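Endo-1,4-beta-xylanase (Bacteroides thetaiotaomicron VPI-5482, PDB 3KST) probably hydrolyses glycosidic bonds in xylan-type plant polysaccharides as a calcium-binding member of glycoside hydrolase family 43. Local coordinates at residues A[193-205]-A[217-231]. Sequence-based numbering, arbitrary orientation. Where two conformers were deposited one is given.
Sequences SLLKKNGVYYLIY and VGYATSDTPMGPWVK
Trp229 lies flat between Leu203 and the turn that follows strand 217-222. In the modelled conformer, one of two for this side chain, CD1 of Leu203 stands over one face, 3.8 Å from the centroid of the six-membered ring and almost on its normal, a CH-pi contact. Gly227 CA lies over the rim of the opposite face. Leu203 reaches the indole because its CG is anti to the backbone N (chi1 -173°), which swings the branch across the ring at about a right angle, while its CB meets Trp229 CZ3 at 3.5 Å.

The Tyr201 ring is layered in a similar way. Pro225 CG sits over one face, 4.2 Å from the ring centroid, and Lys196 CG backs the other; Ser222 O lies in the ring plane at the edge. The Tyr201 hydroxyl bonds to Asp136, with a weak bond from Lys196 NZ as well. A leucine in place of Tyr201 would probably leave Pro225 without the ring face it packs on and Asp136 without its hydroxyl partner.

Tyr201 and Leu203 belong to an antiparallel beta hairpin, strands 200-205 and 217-222, and Pro225 and Trp229 to the chain that follows it. The hairpin is the middle of a four-stranded sheet that forms one blade of the five-bladed beta-propeller characteristic of family 43. Three hydrogen-bonded pairs join the strands; the bond from Leu203 N to Ala220 O is 2.7 Å long and nearly straight at 171°.

On the sheet face bearing Tyr202 and Ile204, Tyr202 and Tyr219 point the same way with their planes at 46°, and Thr221 CG2 comes within 3.6 Å of Tyr202 CD2. Nearer the predicted proton donor Glu190, the Tyr205 ring carries Gly218 O over one face, 3.5 Å from CD1. Its hydroxyl touches the methylenes of Lys231 and bonds to Glu182, which also forms a salt bridge with Lys231 NZ; that amine hydrogen-bonds to Lys176 O too.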
loop_
_atom_site.group_PDB
_atom_site.type_symbol
_atom_site.label_atom_id
_atom_site.label_comp_id
_atom_site.label_asym_id
_atom_site.label_seq_id
_atom_site.Cartn_x
_atom_site.Cartn_y
_atom_site.Cartn_z
ATOM N N SER A 193 -3.970 1.842 4.636
ATOM C CA SER A 193 -2.772 2.581 5.078
ATOM C C SER A 193 -3.124 3.261 6.400
ATOM O O SER A 193 -4.191 3.875 6.502
ATOM C CB SER A 193 -2.349 3.626 4.050
ATOM O OG SER A 193 -2.084 3.024 2.789
ATOM N N LEU A 194 -2.222 3.202 7.378
ATOM C CA LEU A 194 -2.485 3.753 8.707
ATOM C C LEU A 194 -1.467 4.833 9.028
ATOM O O LEU A 194 -0.254 4.653 8.804
ATOM C CB LEU A 194 -2.474 2.628 9.763
ATOM C CG LEU A 194 -3.301 2.767 11.042
ATOM C CD1 LEU A 194 -2.863 3.962 11.878
ATOM C CD2 LEU A 194 -4.817 2.809 10.732
ATOM N N LEU A 195 -1.972 5.959 9.512
ATOM C CA LEU A 195 -1.134 7.048 10.048
ATOM C C LEU A 195 -1.764 7.541 11.344
ATOM O O LEU A 195 -3.001 7.566 11.472
ATOM C CB LEU A 195 -1.038 8.194 9.073
ATOM C CG LEU A 195 -0.215 8.012 7.816
ATOM C CD1 LEU A 195 -0.293 9.303 7.075
ATOM C CD2 LEU A 195 1.221 7.661 8.136
ATOM N N LYS A 196 -0.916 7.913 12.304
ATOM C CA LYS A 196 -1.400 8.485 13.567
ATOM C C LYS A 196 -0.882 9.915 13.640
ATOM O O LYS A 196 0.268 10.166 13.278
ATOM C CB LYS A 196 -0.877 7.682 14.753
ATOM C CG LYS A 196 -1.380 8.187 16.138
ATOM C CD LYS A 196 -0.707 7.409 17.251
ATOM C CE LYS A 196 -1.211 7.757 18.648
ATOM N NZ LYS A 196 -0.515 6.920 19.719
ATOM N N LYS A 197 -1.737 10.849 14.046
ATOM C CA LYS A 197 -1.314 12.250 14.271
ATOM C C LYS A 197 -2.171 12.894 15.344
ATOM O O LYS A 197 -3.387 12.802 15.258
ATOM C CB LYS A 197 -1.414 13.057 12.994
ATOM C CG LYS A 197 -0.716 14.414 13.054
ATOM C CD LYS A 197 -0.806 15.115 11.711
ATOM C CE LYS A 197 0.119 16.322 11.644
ATOM N NZ LYS A 197 0.017 16.988 10.318
ATOM N N ASN A 198 -1.524 13.487 16.367
ATOM C CA ASN A 198 -2.202 14.185 17.487
ATOM C C ASN A 198 -3.322 13.349 18.156
ATOM O O ASN A 198 -4.448 13.831 18.359
ATOM C CB ASN A 198 -2.758 15.551 17.031
ATOM C CG ASN A 198 -1.708 16.441 16.322
ATOM O OD1 ASN A 198 -0.489 16.238 16.430
ATOM N ND2 ASN A 198 -2.198 17.438 15.594
ATOM N N GLY A 199 -3.015 12.071 18.395
ATOM C CA GLY A 199 -3.917 11.141 19.062
ATOM C C GLY A 199 -5.046 10.508 18.267
ATOM O O GLY A 199 -5.821 9.756 18.837
ATOM N N VAL A 200 -5.102 10.762 16.961
ATOM C CA VAL A 200 -6.152 10.239 16.092
ATOM C C VAL A 200 -5.504 9.298 15.094
ATOM O O VAL A 200 -4.412 9.605 14.575
ATOM C CB VAL A 200 -6.904 11.391 15.392
ATOM C CG1 VAL A 200 -8.038 10.835 14.553
ATOM C CG2 VAL A 200 -7.464 12.364 16.456
ATOM N N TYR A 201 -6.141 8.145 14.885
ATOM C CA TYR A 201 -5.673 7.114 13.938
ATOM C C TYR A 201 -6.484 7.270 12.664
ATOM O O TYR A 201 -7.724 7.260 12.725
ATOM C CB TYR A 201 -5.878 5.715 14.513
ATOM C CG TYR A 201 -5.091 5.504 15.790
ATOM C CD1 TYR A 201 -5.641 5.839 17.034
ATOM C CD2 TYR A 201 -3.797 4.986 15.764
ATOM C CE1 TYR A 201 -4.915 5.659 18.228
ATOM C CE2 TYR A 201 -3.067 4.799 16.947
ATOM C CZ TYR A 201 -3.650 5.133 18.181
ATOM O OH TYR A 201 -2.979 4.956 19.372
ATOM N N TYR A 202 -5.782 7.455 11.537
ATOM C CA TYR A 202 -6.351 7.657 10.210
ATOM C C TYR A 202 -6.125 6.424 9.372
ATOM O O TYR A 202 -4.954 6.027 9.174
ATOM C CB TYR A 202 -5.660 8.836 9.503
ATOM C CG TYR A 202 -5.887 10.151 10.181
ATOM C CD1 TYR A 202 -5.129 10.523 11.292
ATOM C CD2 TYR A 202 -6.873 11.046 9.713
ATOM C CE1 TYR A 202 -5.348 11.733 11.914
ATOM C CE2 TYR A 202 -7.111 12.236 10.333
ATOM C CZ TYR A 202 -6.333 12.588 11.436
ATOM O OH TYR A 202 -6.542 13.763 12.082
ATOM N N LEU A 203 -7.228 5.808 8.935
ATOM C CA LEU A 203 -7.198 4.623 8.083
ATOM C C LEU A 203 -7.578 5.095 6.686
ATOM O O LEU A 203 -8.738 5.472 6.443
ATOM C CB LEU A 203 -8.143 3.542 8.610
ATOM C CG LEU A 203 -8.149 2.145 7.973
ATOM C CD1 LEU A 203 -8.952 1.177 8.874
ATOM C CD2 LEU A 203 -8.669 2.090 6.555
ATOM N N ILE A 204 -6.591 5.085 5.779
ATOM C CA ILE A 204 -6.730 5.545 4.402
ATOM C C ILE A 204 -6.851 4.284 3.498
ATOM O O ILE A 204 -5.994 3.359 3.534
ATOM C CB ILE A 204 -5.523 6.470 4.038
ATOM C CG1 ILE A 204 -5.285 7.533 5.139
ATOM C CG2 ILE A 204 -5.781 7.108 2.700
ATOM C CD1 ILE A 204 -3.853 8.006 5.259
ATOM N N TYR A 205 -7.927 4.224 2.715
ATOM C CA TYR A 205 -8.261 3.026 1.953
ATOM C C TYR A 205 -8.805 3.321 0.576
ATOM O O TYR A 205 -9.187 4.476 0.290
ATOM C CB TYR A 205 -9.318 2.211 2.765
ATOM C CG TYR A 205 -10.642 2.939 2.924
ATOM C CD1 TYR A 205 -10.875 3.793 4.015
ATOM C CD2 TYR A 205 -11.666 2.784 1.970
ATOM C CE1 TYR A 205 -12.112 4.491 4.139
ATOM C CE2 TYR A 205 -12.899 3.489 2.085
ATOM C CZ TYR A 205 -13.106 4.319 3.188
ATOM O OH TYR A 205 -14.278 5.034 3.319
ATOM N N VAL A 217 -9.847 6.696 -3.403
ATOM C CA VAL A 217 -9.312 6.682 -2.056
ATOM C C VAL A 217 -10.126 7.529 -1.095
ATOM O O VAL A 217 -10.502 8.670 -1.412
ATOM C CB VAL A 217 -7.863 7.203 -2.046
ATOM C CG1 VAL A 217 -7.279 7.238 -0.602
ATOM C CG2 VAL A 217 -6.976 6.342 -2.988
ATOM N N GLY A 218 -10.348 7.008 0.109
ATOM C CA GLY A 218 -11.017 7.749 1.172
ATOM C C GLY A 218 -10.350 7.427 2.493
ATOM O O GLY A 218 -9.411 6.604 2.533
ATOM N N TYR A 219 -10.815 8.055 3.566
ATOM C CA TYR A 219 -10.312 7.704 4.919
ATOM C C TYR A 219 -11.405 7.638 5.995
ATOM O O TYR A 219 -12.552 8.057 5.770
ATOM C CB TYR A 219 -9.173 8.634 5.369
ATOM C CG TYR A 219 -9.582 10.020 5.850
ATOM C CD1 TYR A 219 -9.753 11.065 4.949
ATOM C CD2 TYR A 219 -9.773 10.293 7.222
ATOM C CE1 TYR A 219 -10.108 12.359 5.373
ATOM C CE2 TYR A 219 -10.137 11.594 7.658
ATOM C CZ TYR A 219 -10.301 12.612 6.728
ATOM O OH TYR A 219 -10.661 13.873 7.114
ATOM N N ALA A 220 -10.993 7.089 7.137
ATOM C CA ALA A 220 -11.786 6.976 8.356
ATOM C C ALA A 220 -10.869 7.210 9.532
ATOM O O ALA A 220 -9.665 6.946 9.448
ATOM C CB ALA A 220 -12.442 5.617 8.479
ATOM N N THR A 221 -11.444 7.722 10.618
ATOM C CA THR A 221 -10.695 8.011 11.829
ATOM C C THR A 221 -11.198 7.216 13.015
ATOM O O THR A 221 -12.331 6.733 13.031
ATOM C CB THR A 221 -10.725 9.521 12.212
ATOM O OG1 THR A 221 -12.066 9.963 12.469
ATOM C CG2 THR A 221 -10.146 10.370 11.094
ATOM N N SER A 222 -10.344 7.150 14.032
ATOM C CA SER A 222 -10.685 6.521 15.301
ATOM C C SER A 222 -9.709 6.966 16.386
ATOM O O SER A 222 -8.584 7.362 16.090
ATOM C CB SER A 222 -10.589 5.009 15.167
ATOM O OG SER A 222 -9.267 4.658 14.842
ATOM N N ASP A 223 -10.160 6.893 17.636
ATOM C CA ASP A 223 -9.330 7.205 18.797
ATOM C C ASP A 223 -8.495 5.969 19.189
ATOM O O ASP A 223 -7.635 6.077 20.076
ATOM C CB ASP A 223 -10.185 7.631 20.001
ATOM C CG ASP A 223 -10.929 8.929 19.784
ATOM O OD1 ASP A 223 -10.555 9.731 18.917
ATOM O OD2 ASP A 223 -11.921 9.143 20.511
ATOM N N THR A 224 -8.742 4.801 18.569
ATOM C CA THR A 224 -7.936 3.600 18.821
ATOM C C THR A 224 -7.451 3.002 17.487
ATOM O O THR A 224 -8.081 3.231 16.461
ATOM C CB THR A 224 -8.729 2.536 19.688
ATOM O OG1 THR A 224 -9.168 1.429 18.890
ATOM C CG2 THR A 224 -9.921 3.181 20.444
ATOM N N PRO A 225 -6.349 2.221 17.499
ATOM C CA PRO A 225 -5.873 1.589 16.260
ATOM C C PRO A 225 -6.843 0.538 15.679
ATOM O O PRO A 225 -6.752 0.236 14.488
ATOM C CB PRO A 225 -4.533 0.930 16.670
ATOM C CG PRO A 225 -4.303 1.285 18.098
ATOM C CD PRO A 225 -5.638 1.673 18.668
HETATM N N MSE A 226 -7.763 0.012 16.491
HETATM C CA MSE A 226 -8.710 -0.996 16.017
HETATM C C MSE A 226 -10.162 -0.509 16.102
HETATM O O MSE A 226 -11.063 -1.296 16.342
HETATM C CB MSE A 226 -8.481 -2.312 16.735
HETATM C CG MSE A 226 -7.066 -2.822 16.612
HETATM SE SE MSE A 226 -6.898 -4.652 17.100
HETATM C CE MSE A 226 -7.432 -4.442 18.939
ATOM N N GLY A 227 -10.375 0.786 15.869
ATOM C CA GLY A 227 -11.706 1.339 15.809
ATOM C C GLY A 227 -12.343 1.675 17.142
ATOM O O GLY A 227 -11.614 1.757 18.146
ATOM N N PRO A 228 -13.671 1.949 17.138
ATOM C CA PRO A 228 -14.543 2.002 15.938
ATOM C C PRO A 228 -14.234 3.196 15.007
ATOM O O PRO A 228 -13.643 4.180 15.439
ATOM C CB PRO A 228 -15.954 2.087 16.522
ATOM C CG PRO A 228 -15.739 2.724 17.858
ATOM C CD PRO A 228 -14.476 2.092 18.363
ATOM N N TRP A 229 -14.656 3.088 13.755
ATOM C CA TRP A 229 -14.279 4.030 12.695
ATOM C C TRP A 229 -15.399 4.889 12.121
ATOM O O TRP A 229 -16.492 4.363 11.843
ATOM C CB TRP A 229 -13.662 3.260 11.526
ATOM C CG TRP A 229 -12.545 2.401 11.932
ATOM C CD1 TRP A 229 -12.609 1.104 12.344
ATOM C CD2 TRP A 229 -11.176 2.783 12.005
ATOM N NE1 TRP A 229 -11.350 0.638 12.642
ATOM C CE2 TRP A 229 -10.453 1.658 12.466
ATOM C CE3 TRP A 229 -10.482 3.980 11.737
ATOM C CZ2 TRP A 229 -9.066 1.686 12.652
ATOM C CZ3 TRP A 229 -9.110 4.017 11.934
ATOM C CH2 TRP A 229 -8.410 2.876 12.400
ATOM N N VAL A 230 -15.117 6.193 11.972
ATOM C CA VAL A 230 -16.053 7.132 11.336
ATOM C C VAL A 230 -15.390 7.624 10.047
ATOM O O VAL A 230 -14.274 8.120 10.057
ATOM C CB VAL A 230 -16.515 8.310 12.240
ATOM C CG1 VAL A 230 -17.157 7.766 13.523
ATOM C CG2 VAL A 230 -15.383 9.283 12.545
ATOM N N LYS A 231 -16.086 7.425 8.931
ATOM C CA LYS A 231 -15.613 7.816 7.615
ATOM C C LYS A 231 -15.755 9.304 7.455
ATOM O O LYS A 231 -16.746 9.889 7.937
ATOM C CB LYS A 231 -16.408 7.115 6.491
ATOM C CG LYS A 231 -16.047 5.640 6.296
ATOM C CD LYS A 231 -17.056 4.924 5.436
ATOM C CE LYS A 231 -16.738 3.430 5.239
ATOM N NZ LYS A 231 -17.780 2.695 4.488
HETATM O O HOH W 1 -8.355 11.279 19.587
#